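Local coordinates for thioesterase domain-containing protein (Pyrococcus horikoshii, PDB 1IXL) that is of unproven function but adopts the hot-dog fold of the thioesterase superfamily and may hydrolyse acyl-CoA thioesters, at residues L54-E65 and K100-Y108; T67-T78 and V113-L124. One frame throughout, in Å; residues are numbered along the deposited sequence.

Contact 1: L54-E65 and K100-Y108; sequences LADYAAMLAVNE and KKIVEVKVY
Lys-101 and Val-63 meet where the last turn of helix 54-63 lies over the start of strand 100-108, and the lysine can be followed outward atom by atom. Its CB rests 3.9 Å from Val-63 CG2, and its CG sits about equally near both methyls of that valine. Bends at chi2 (-74°) and chi4 (53°) fold the chain back over the valine and bring NZ to 3.7 Å from Val-63 CG1; crossing the glutamate side chain at about a right angle, NZ reaches Glu-65 OE1 at 3.9 Å, a long salt bridge. A lysine suits this end of the interface: its methylenes pack like an aliphatic residue while its ammonium group lies within long range of the carboxylate just beyond the helix.

Further along, the strand offers a valine at every second position and the helix replies mostly with alanines. Val-103 CG1 packs against Ala-59 and Ala-62, whereas its CG2 meets Val-63 CG2. Val-105 CG1 packs on Ala-55 CB at 3.7 Å, while CG2 lies between Ala-55 O and Ala-59 CB. Val-107 touches Ala-55 through CG2 and Leu-54 CD2 through CG1. Small alanine side chains let the helix come close, the axes approaching to 8.5 Å at 137°, while the branched valines fill the interface. A central helix wrapped by an antiparallel sheet is the hallmark of the hot-dog fold.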
loop_
_atom_site.group_PDB
_atom_site.type_symbol
_atom_site.label_atom_id
_atom_site.label_comp_id
_atom_site.label_asym_id
_atom_site.label_seq_id
_atom_site.Cartn_x
_atom_site.Cartn_y
_atom_site.Cartn_z
ATOM N N LEU A 54 1.717 -2.521 3.607
ATOM C CA LEU A 54 0.387 -2.518 2.994
ATOM C C LEU A 54 0.169 -1.226 2.202
ATOM O O LEU A 54 -0.291 -1.259 1.048
ATOM C CB LEU A 54 -0.708 -2.668 4.063
ATOM C CG LEU A 54 -2.138 -2.250 3.670
ATOM C CD1 LEU A 54 -2.680 -3.159 2.575
ATOM C CD2 LEU A 54 -3.045 -2.326 4.894
ATOM N N ALA A 55 0.479 -0.084 2.800
ATOM C CA ALA A 55 0.286 1.181 2.074
ATOM C C ALA A 55 1.146 1.261 0.798
ATOM O O ALA A 55 0.692 1.738 -0.246
ATOM C CB ALA A 55 0.594 2.372 2.988
ATOM N N ASP A 56 2.389 0.800 0.904
ATOM C CA ASP A 56 3.360 0.782 -0.214
ATOM C C ASP A 56 2.761 -0.027 -1.387
ATOM O O ASP A 56 2.758 0.414 -2.538
ATOM C CB ASP A 56 4.664 0.126 0.305
ATOM C CG ASP A 56 5.755 -0.033 -0.766
ATOM O OD1 ASP A 56 5.485 0.165 -1.977
ATOM O OD2 ASP A 56 6.901 -0.385 -0.368
ATOM N N TYR A 57 2.252 -1.214 -1.079
ATOM C CA TYR A 57 1.655 -2.081 -2.085
ATOM C C TYR A 57 0.440 -1.420 -2.742
ATOM O O TYR A 57 0.276 -1.517 -3.955
ATOM C CB TYR A 57 1.293 -3.446 -1.435
ATOM C CG TYR A 57 0.650 -4.522 -2.328
ATOM C CD1 TYR A 57 1.046 -4.705 -3.664
ATOM C CD2 TYR A 57 -0.261 -5.440 -1.785
ATOM C CE1 TYR A 57 0.561 -5.771 -4.419
ATOM C CE2 TYR A 57 -0.748 -6.517 -2.525
ATOM C CZ TYR A 57 -0.327 -6.682 -3.845
ATOM O OH TYR A 57 -0.734 -7.787 -4.560
ATOM N N ALA A 58 -0.407 -0.740 -1.962
ATOM C CA ALA A 58 -1.569 -0.083 -2.541
ATOM C C ALA A 58 -1.125 0.985 -3.552
ATOM O O ALA A 58 -1.724 1.155 -4.635
ATOM C CB ALA A 58 -2.438 0.558 -1.423
ATOM N N ALA A 59 -0.072 1.702 -3.189
ATOM C CA ALA A 59 0.490 2.750 -4.028
ATOM C C ALA A 59 0.986 2.165 -5.360
ATOM O O ALA A 59 0.731 2.734 -6.425
ATOM C CB ALA A 59 1.645 3.449 -3.278
HETATM N N MSE A 60 1.667 1.022 -5.302
HETATM C CA MSE A 60 2.151 0.373 -6.509
HETATM C C MSE A 60 0.957 0.001 -7.398
HETATM O O MSE A 60 1.055 0.052 -8.628
HETATM C CB MSE A 60 2.947 -0.899 -6.176
HETATM C CG MSE A 60 4.218 -0.701 -5.324
HETATM SE SE MSE A 60 5.530 0.276 -6.113
HETATM C CE MSE A 60 4.986 1.771 -5.836
ATOM N N LEU A 61 -0.169 -0.382 -6.795
ATOM C CA LEU A 61 -1.341 -0.753 -7.606
ATOM C C LEU A 61 -2.129 0.441 -8.099
ATOM O O LEU A 61 -2.880 0.325 -9.067
ATOM C CB LEU A 61 -2.265 -1.736 -6.862
ATOM C CG LEU A 61 -1.567 -3.067 -6.540
ATOM C CD1 LEU A 61 -2.552 -4.085 -5.959
ATOM C CD2 LEU A 61 -0.936 -3.620 -7.793
ATOM N N ALA A 62 -1.978 1.590 -7.450
ATOM C CA ALA A 62 -2.665 2.774 -7.929
ATOM C C ALA A 62 -1.991 3.172 -9.255
ATOM O O ALA A 62 -2.625 3.776 -10.121
ATOM C CB ALA A 62 -2.581 3.902 -6.911
ATOM N N VAL A 63 -0.712 2.832 -9.422
ATOM C CA VAL A 63 -0.018 3.150 -10.682
ATOM C C VAL A 63 -0.218 1.965 -11.613
ATOM O O VAL A 63 -0.510 2.131 -12.792
ATOM C CB VAL A 63 1.479 3.405 -10.456
ATOM C CG1 VAL A 63 2.183 3.661 -11.806
ATOM C CG2 VAL A 63 1.650 4.614 -9.514
ATOM N N ASN A 64 -0.031 0.768 -11.069
ATOM C CA ASN A 64 -0.263 -0.478 -11.785
ATOM C C ASN A 64 0.411 -0.590 -13.145
ATOM O O ASN A 64 -0.221 -0.928 -14.144
ATOM C CB ASN A 64 -1.775 -0.696 -11.932
ATOM C CG ASN A 64 -2.127 -2.115 -12.352
ATOM O OD1 ASN A 64 -1.458 -3.072 -11.963
ATOM N ND2 ASN A 64 -3.196 -2.260 -13.145
ATOM N N GLU A 65 1.708 -0.321 -13.161
ATOM C CA GLU A 65 2.515 -0.405 -14.363
ATOM C C GLU A 65 3.529 -1.481 -13.993
ATOM O O GLU A 65 4.065 -1.459 -12.893
ATOM C CB GLU A 65 3.198 0.937 -14.597
ATOM C CG GLU A 65 3.366 1.277 -16.029
ATOM C CD GLU A 65 2.194 2.053 -16.581
ATOM O OE1 GLU A 65 2.159 3.290 -16.375
ATOM O OE2 GLU A 65 1.312 1.426 -17.210
ATOM N N LYS A 100 7.126 9.783 -13.242
ATOM C CA LYS A 100 7.070 9.872 -11.792
ATOM C C LYS A 100 5.624 10.136 -11.424
ATOM O O LYS A 100 4.957 10.978 -12.045
ATOM C CB LYS A 100 7.938 11.005 -11.234
ATOM C CG LYS A 100 7.987 10.963 -9.693
ATOM C CD LYS A 100 8.898 12.013 -9.051
ATOM C CE LYS A 100 8.147 13.307 -8.768
ATOM N NZ LYS A 100 8.945 14.272 -7.963
ATOM N N LYS A 101 5.148 9.418 -10.406
ATOM C CA LYS A 101 3.782 9.540 -9.932
ATOM C C LYS A 101 3.767 9.788 -8.420
ATOM O O LYS A 101 4.465 9.112 -7.678
ATOM C CB LYS A 101 3.033 8.243 -10.229
ATOM C CG LYS A 101 3.235 7.716 -11.651
ATOM C CD LYS A 101 2.453 8.546 -12.657
ATOM C CE LYS A 101 2.530 7.959 -14.068
ATOM N NZ LYS A 101 2.141 6.524 -14.122
ATOM N N ILE A 102 2.998 10.770 -7.969
ATOM C CA ILE A 102 2.896 11.034 -6.534
ATOM C C ILE A 102 1.562 10.412 -6.115
ATOM O O ILE A 102 0.510 10.753 -6.645
ATOM C CB ILE A 102 2.914 12.539 -6.225
ATOM C CG1 ILE A 102 4.258 13.134 -6.647
ATOM C CG2 ILE A 102 2.715 12.774 -4.734
ATOM C CD1 ILE A 102 4.327 14.671 -6.515
ATOM N N VAL A 103 1.613 9.474 -5.179
ATOM C CA VAL A 103 0.406 8.780 -4.751
ATOM C C VAL A 103 0.154 9.038 -3.279
ATOM O O VAL A 103 1.064 8.926 -2.467
ATOM C CB VAL A 103 0.578 7.274 -4.966
ATOM C CG1 VAL A 103 -0.669 6.524 -4.525
ATOM C CG2 VAL A 103 0.899 7.011 -6.441
ATOM N N GLU A 104 -1.070 9.408 -2.937
ATOM C CA GLU A 104 -1.393 9.637 -1.541
ATOM C C GLU A 104 -2.046 8.346 -1.066
ATOM O O GLU A 104 -2.823 7.730 -1.798
ATOM C CB GLU A 104 -2.370 10.809 -1.392
ATOM C CG GLU A 104 -2.825 11.035 0.045
ATOM C CD GLU A 104 -3.617 12.319 0.212
ATOM O OE1 GLU A 104 -4.545 12.549 -0.601
ATOM O OE2 GLU A 104 -3.312 13.091 1.153
ATOM N N VAL A 105 -1.714 7.908 0.139
ATOM C CA VAL A 105 -2.310 6.685 0.650
ATOM C C VAL A 105 -2.749 6.911 2.088
ATOM O O VAL A 105 -2.065 7.574 2.876
ATOM C CB VAL A 105 -1.305 5.483 0.647
ATOM C CG1 VAL A 105 -1.999 4.241 1.139
ATOM C CG2 VAL A 105 -0.747 5.235 -0.747
ATOM N N LYS A 106 -3.910 6.375 2.417
ATOM C CA LYS A 106 -4.416 6.471 3.768
ATOM C C LYS A 106 -4.809 5.052 4.118
ATOM O O LYS A 106 -5.435 4.361 3.310
ATOM C CB LYS A 106 -5.629 7.414 3.837
ATOM C CG LYS A 106 -5.234 8.877 3.941
ATOM C CD LYS A 106 -6.369 9.726 4.484
ATOM C CE LYS A 106 -7.021 10.544 3.397
ATOM N NZ LYS A 106 -6.042 11.528 2.863
ATOM N N VAL A 107 -4.391 4.595 5.293
ATOM C CA VAL A 107 -4.741 3.255 5.707
ATOM C C VAL A 107 -5.795 3.400 6.797
ATOM O O VAL A 107 -5.595 4.154 7.748
ATOM C CB VAL A 107 -3.530 2.501 6.251
ATOM C CG1 VAL A 107 -3.956 1.098 6.699
ATOM C CG2 VAL A 107 -2.443 2.412 5.157
ATOM N N TYR A 108 -6.908 2.680 6.638
ATOM C CA TYR A 108 -8.030 2.736 7.587
ATOM C C TYR A 108 -8.284 1.463 8.371
ATOM O O TYR A 108 -7.974 0.357 7.920
ATOM C CB TYR A 108 -9.351 3.036 6.845
ATOM C CG TYR A 108 -9.378 4.324 6.046
ATOM C CD1 TYR A 108 -8.776 4.406 4.784
ATOM C CD2 TYR A 108 -9.966 5.471 6.570
ATOM C CE1 TYR A 108 -8.753 5.610 4.068
ATOM C CE2 TYR A 108 -9.957 6.675 5.869
ATOM C CZ TYR A 108 -9.348 6.744 4.622
ATOM O OH TYR A 108 -9.322 7.946 3.943
#

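Contact 2: T67-T78 and V113-L124; sequences TVVLGKAEVRFT and VVLEGKFYCYVL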
loop_
_atom_site.group_PDB
_atom_site.type_symbol
_atom_site.label_atom_id
_atom_site.label_comp_id
_atom_site.label_asym_id
_atom_site.label_seq_id
_atom_site.Cartn_x
_atom_site.Cartn_y
_atom_site.Cartn_z
ATOM N N THR A 67 6.765 -2.158 -14.384
ATOM C CA THR A 67 8.031 -1.713 -13.822
ATOM C C THR A 67 7.958 -0.678 -12.686
ATOM O O THR A 67 8.995 -0.116 -12.304
ATOM C CB THR A 67 8.906 -1.102 -14.932
ATOM O OG1 THR A 67 8.229 0.031 -15.497
ATOM C CG2 THR A 67 9.171 -2.128 -16.028
ATOM N N VAL A 68 6.775 -0.416 -12.133
ATOM C CA VAL A 68 6.694 0.612 -11.082
ATOM C C VAL A 68 7.514 0.234 -9.835
ATOM O O VAL A 68 7.617 -0.939 -9.477
ATOM C CB VAL A 68 5.214 0.899 -10.686
ATOM C CG1 VAL A 68 4.604 -0.332 -10.019
ATOM C CG2 VAL A 68 5.143 2.137 -9.758
ATOM N N VAL A 69 8.139 1.227 -9.207
ATOM C CA VAL A 69 8.923 0.988 -7.997
ATOM C C VAL A 69 8.748 2.160 -7.034
ATOM O O VAL A 69 8.381 3.258 -7.436
ATOM C CB VAL A 69 10.442 0.792 -8.312
ATOM C CG1 VAL A 69 11.062 2.082 -8.824
ATOM C CG2 VAL A 69 11.160 0.337 -7.072
ATOM N N LEU A 70 8.989 1.944 -5.748
ATOM C CA LEU A 70 8.831 3.066 -4.819
ATOM C C LEU A 70 10.195 3.732 -4.608
ATOM O O LEU A 70 11.176 3.070 -4.241
ATOM C CB LEU A 70 8.256 2.581 -3.484
ATOM C CG LEU A 70 8.072 3.671 -2.425
ATOM C CD1 LEU A 70 7.132 4.775 -2.957
ATOM C CD2 LEU A 70 7.495 3.015 -1.119
ATOM N N GLY A 71 10.261 5.036 -4.845
ATOM C CA GLY A 71 11.533 5.738 -4.688
ATOM C C GLY A 71 11.685 6.428 -3.348
ATOM O O GLY A 71 12.754 6.398 -2.722
ATOM N N LYS A 72 10.599 7.043 -2.904
ATOM C CA LYS A 72 10.607 7.788 -1.658
ATOM C C LYS A 72 9.217 7.788 -1.057
ATOM O O LYS A 72 8.214 7.664 -1.771
ATOM C CB LYS A 72 11.042 9.229 -1.952
ATOM C CG LYS A 72 11.101 10.130 -0.763
ATOM C CD LYS A 72 11.475 11.554 -1.198
ATOM C CE LYS A 72 10.322 12.216 -1.935
ATOM N NZ LYS A 72 10.385 13.704 -1.843
ATOM N N ALA A 73 9.158 7.950 0.259
ATOM C CA ALA A 73 7.882 7.979 0.947
ATOM C C ALA A 73 7.992 8.802 2.219
ATOM O O ALA A 73 9.041 8.848 2.850
ATOM C CB ALA A 73 7.442 6.550 1.281
ATOM N N GLU A 74 6.913 9.482 2.563
ATOM C CA GLU A 74 6.854 10.248 3.794
ATOM C C GLU A 74 5.569 9.724 4.419
ATOM O O GLU A 74 4.516 9.729 3.775
ATOM C CB GLU A 74 6.747 11.741 3.486
ATOM C CG GLU A 74 7.968 12.255 2.715
ATOM C CD GLU A 74 7.724 13.604 2.063
ATOM O OE1 GLU A 74 6.585 13.846 1.592
ATOM O OE2 GLU A 74 8.679 14.415 2.008
ATOM N N VAL A 75 5.639 9.235 5.644
ATOM C CA VAL A 75 4.435 8.701 6.272
ATOM C C VAL A 75 4.320 9.144 7.722
ATOM O O VAL A 75 5.320 9.454 8.380
ATOM C CB VAL A 75 4.405 7.158 6.241
ATOM C CG1 VAL A 75 4.369 6.651 4.780
ATOM C CG2 VAL A 75 5.625 6.590 6.989
ATOM N N ARG A 76 3.087 9.199 8.200
ATOM C CA ARG A 76 2.788 9.561 9.582
ATOM C C ARG A 76 1.912 8.438 10.092
ATOM O O ARG A 76 0.926 8.056 9.441
ATOM C CB ARG A 76 1.979 10.866 9.670
ATOM C CG ARG A 76 2.741 12.110 9.293
ATOM C CD ARG A 76 1.818 13.319 9.179
ATOM N NE ARG A 76 2.531 14.448 8.589
ATOM C CZ ARG A 76 3.344 15.247 9.271
ATOM N NH1 ARG A 76 3.534 15.040 10.572
ATOM N NH2 ARG A 76 3.979 16.238 8.651
ATOM N N PHE A 77 2.276 7.887 11.237
ATOM C CA PHE A 77 1.486 6.822 11.823
ATOM C C PHE A 77 0.592 7.592 12.783
ATOM O O PHE A 77 1.068 8.218 13.715
ATOM C CB PHE A 77 2.402 5.848 12.554
ATOM C CG PHE A 77 3.338 5.109 11.633
ATOM C CD1 PHE A 77 4.459 5.749 11.093
ATOM C CD2 PHE A 77 3.091 3.797 11.290
ATOM C CE1 PHE A 77 5.317 5.070 10.221
ATOM C CE2 PHE A 77 3.948 3.102 10.412
ATOM C CZ PHE A 77 5.058 3.752 9.884
ATOM N N THR A 78 -0.702 7.545 12.544
ATOM C CA THR A 78 -1.641 8.331 13.334
ATOM C C THR A 78 -2.293 7.613 14.511
ATOM O O THR A 78 -2.657 8.254 15.507
ATOM C CB THR A 78 -2.722 8.905 12.402
ATOM O OG1 THR A 78 -3.378 7.831 11.726
ATOM C CG2 THR A 78 -2.075 9.797 11.332
ATOM N N VAL A 113 -8.246 6.591 10.539
ATOM C CA VAL A 113 -7.006 6.604 9.780
ATOM C C VAL A 113 -5.891 6.161 10.743
ATOM O O VAL A 113 -5.778 6.701 11.851
ATOM C CB VAL A 113 -6.709 8.018 9.243
ATOM C CG1 VAL A 113 -5.314 8.071 8.633
ATOM C CG2 VAL A 113 -7.765 8.394 8.179
ATOM N N VAL A 114 -5.101 5.160 10.347
ATOM C CA VAL A 114 -3.996 4.693 11.182
ATOM C C VAL A 114 -2.657 5.096 10.551
ATOM O O VAL A 114 -1.627 5.099 11.215
ATOM C CB VAL A 114 -4.032 3.143 11.399
ATOM C CG1 VAL A 114 -5.347 2.747 12.069
ATOM C CG2 VAL A 114 -3.862 2.396 10.065
ATOM N N LEU A 115 -2.677 5.411 9.254
ATOM C CA LEU A 115 -1.472 5.861 8.566
ATOM C C LEU A 115 -1.838 6.751 7.386
ATOM O O LEU A 115 -2.830 6.507 6.715
ATOM C CB LEU A 115 -0.641 4.666 8.045
ATOM C CG LEU A 115 0.630 5.065 7.248
ATOM C CD1 LEU A 115 1.712 4.008 7.454
ATOM C CD2 LEU A 115 0.322 5.232 5.736
ATOM N N GLU A 116 -1.043 7.785 7.138
ATOM C CA GLU A 116 -1.276 8.642 5.978
ATOM C C GLU A 116 0.091 8.923 5.382
ATOM O O GLU A 116 1.077 9.124 6.107
ATOM C CB GLU A 116 -1.970 9.969 6.363
ATOM C CG GLU A 116 -1.309 10.714 7.529
ATOM C CD GLU A 116 -1.890 12.100 7.779
ATOM O OE1 GLU A 116 -3.127 12.251 7.674
ATOM O OE2 GLU A 116 -1.104 13.028 8.097
ATOM N N GLY A 117 0.175 8.944 4.062
ATOM C CA GLY A 117 1.474 9.208 3.480
ATOM C C GLY A 117 1.469 9.543 2.015
ATOM O O GLY A 117 0.456 9.363 1.342
ATOM N N LYS A 118 2.599 10.065 1.545
ATOM C CA LYS A 118 2.792 10.390 0.144
ATOM C C LYS A 118 3.855 9.422 -0.353
ATOM O O LYS A 118 4.901 9.272 0.280
ATOM C CB LYS A 118 3.296 11.819 -0.033
ATOM C CG LYS A 118 2.233 12.878 0.181
ATOM C CD LYS A 118 2.589 14.163 -0.566
ATOM C CE LYS A 118 1.739 15.324 -0.058
ATOM N NZ LYS A 118 0.435 14.835 0.485
ATOM N N PHE A 119 3.577 8.749 -1.461
ATOM C CA PHE A 119 4.515 7.790 -2.031
ATOM C C PHE A 119 4.922 8.268 -3.432
ATOM O O PHE A 119 4.068 8.486 -4.298
ATOM C CB PHE A 119 3.863 6.403 -2.088
ATOM C CG PHE A 119 3.567 5.824 -0.724
ATOM C CD1 PHE A 119 2.589 6.388 0.089
ATOM C CD2 PHE A 119 4.330 4.773 -0.224
ATOM C CE1 PHE A 119 2.381 5.908 1.402
ATOM C CE2 PHE A 119 4.130 4.291 1.069
ATOM C CZ PHE A 119 3.163 4.855 1.879
ATOM N N TYR A 120 6.228 8.445 -3.628
ATOM C CA TYR A 120 6.792 8.918 -4.893
ATOM C C TYR A 120 7.250 7.688 -5.652
ATOM O O TYR A 120 8.261 7.059 -5.310
ATOM C CB TYR A 120 7.953 9.891 -4.621
ATOM C CG TYR A 120 7.544 11.065 -3.757
ATOM C CD1 TYR A 120 7.182 10.875 -2.427
ATOM C CD2 TYR A 120 7.482 12.363 -4.279
ATOM C CE1 TYR A 120 6.768 11.935 -1.635
ATOM C CE2 TYR A 120 7.065 13.429 -3.496
ATOM C CZ TYR A 120 6.710 13.207 -2.174
ATOM O OH TYR A 120 6.283 14.237 -1.377
ATOM N N CYS A 121 6.476 7.365 -6.687
ATOM C CA CYS A 121 6.668 6.183 -7.505
ATOM C C CYS A 121 7.234 6.474 -8.900
ATOM O O CYS A 121 6.948 7.521 -9.499
ATOM C CB CYS A 121 5.320 5.458 -7.645
ATOM S SG CYS A 121 4.337 5.390 -6.087
ATOM N N TYR A 122 8.024 5.526 -9.405
ATOM C CA TYR A 122 8.651 5.671 -10.716
ATOM C C TYR A 122 8.384 4.495 -11.622
ATOM O O TYR A 122 8.603 3.353 -11.237
ATOM C CB TYR A 122 10.169 5.792 -10.559
ATOM C CG TYR A 122 10.593 7.069 -9.896
ATOM C CD1 TYR A 122 10.743 8.246 -10.639
ATOM C CD2 TYR A 122 10.810 7.116 -8.525
ATOM C CE1 TYR A 122 11.103 9.446 -10.025
ATOM C CE2 TYR A 122 11.163 8.298 -7.896
ATOM C CZ TYR A 122 11.308 9.462 -8.646
ATOM O OH TYR A 122 11.616 10.634 -8.012
ATOM N N VAL A 123 7.934 4.784 -12.834
ATOM C CA VAL A 123 7.710 3.742 -13.813
ATOM C C VAL A 123 9.005 3.731 -14.627
ATOM O O VAL A 123 9.336 4.710 -15.313
ATOM C CB VAL A 123 6.505 4.094 -14.693
ATOM C CG1 VAL A 123 6.309 3.037 -15.762
ATOM C CG2 VAL A 123 5.256 4.209 -13.812
ATOM N N LEU A 124 9.737 2.631 -14.531
ATOM C CA LEU A 124 11.030 2.489 -15.198
ATOM C C LEU A 124 10.941 1.913 -16.601
ATOM O O LEU A 124 9.973 1.234 -16.940
ATOM C CB LEU A 124 11.942 1.596 -14.345
ATOM C CG LEU A 124 11.936 1.911 -12.839
ATOM C CD1 LEU A 124 12.740 0.871 -12.060
ATOM C CD2 LEU A 124 12.510 3.292 -12.602
#
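Lys-72 and Tyr-120 lie side by side on one face of these antiparallel strands. Lys-72 CE lies over the ring centre of Tyr-120, 3.4 Å from its centroid, and NZ adds a cation-pi contact over the same face. The bend at chi3 (72°) folds the lysine over the ring. The phenol OH donates to Glu-74 OE1 at 3.0 Å, meeting it from above the carboxylate plane.

Behind this pair is a classic beta bulge: Gly-71 and Lys-72 both face Tyr-120, whose O accepts a bond from Gly-71 N at 2.9 Å and a weak one from Lys-72 N. Gly-71 CA lies at the edge of the Tyr-122 ring, 4.1 Å from CE2, where lacking a side chain suits it. Hydrogen-bonded backbone pairs fix the register: Val-69 with Tyr-122 before the bulge, Glu-74 with Lys-118 and Arg-76 with Glu-116 beyond it.

The other face is apolar. Phe-119 receives Leu-70 CD2 at its ring edge and Val-75 CG1 at 3.6 Å from CZ; Gly-117, opposite Val-75, leaves room for that valine. Leu-115 CD1 covers one face of Phe-77. This is a bulged antiparallel strand pair at the margin that the hot-dog sheet has within this chain.

Overall arrangement
Contacts 1 and 2 lie side by side, their centres about 6 Å apart, and meet in one sheet: strand 100-109, which carries the helix in contact 1, neighbours strand 112-123 of contact 2. Probable hydrogen bonds join them, from Phe-119 N to Val-103 O at 2.7 Å and from Lys-101 N to Cys-121 O at 2.8 Å. Helix 48-63 also reaches across this seam, since Phe-119 touches Ala-55 and Cys-121 touches Met-60, while Val-123 packs on Val-63. The segments alternate along the chain: helix 48-63 leads into strand 68-77, outermost within the chain, and strand 100-109 into 112-123. The helix and sheet thereby share one apolar core, whereas Lys-72 and Tyr-120 lie on the sheet's other face.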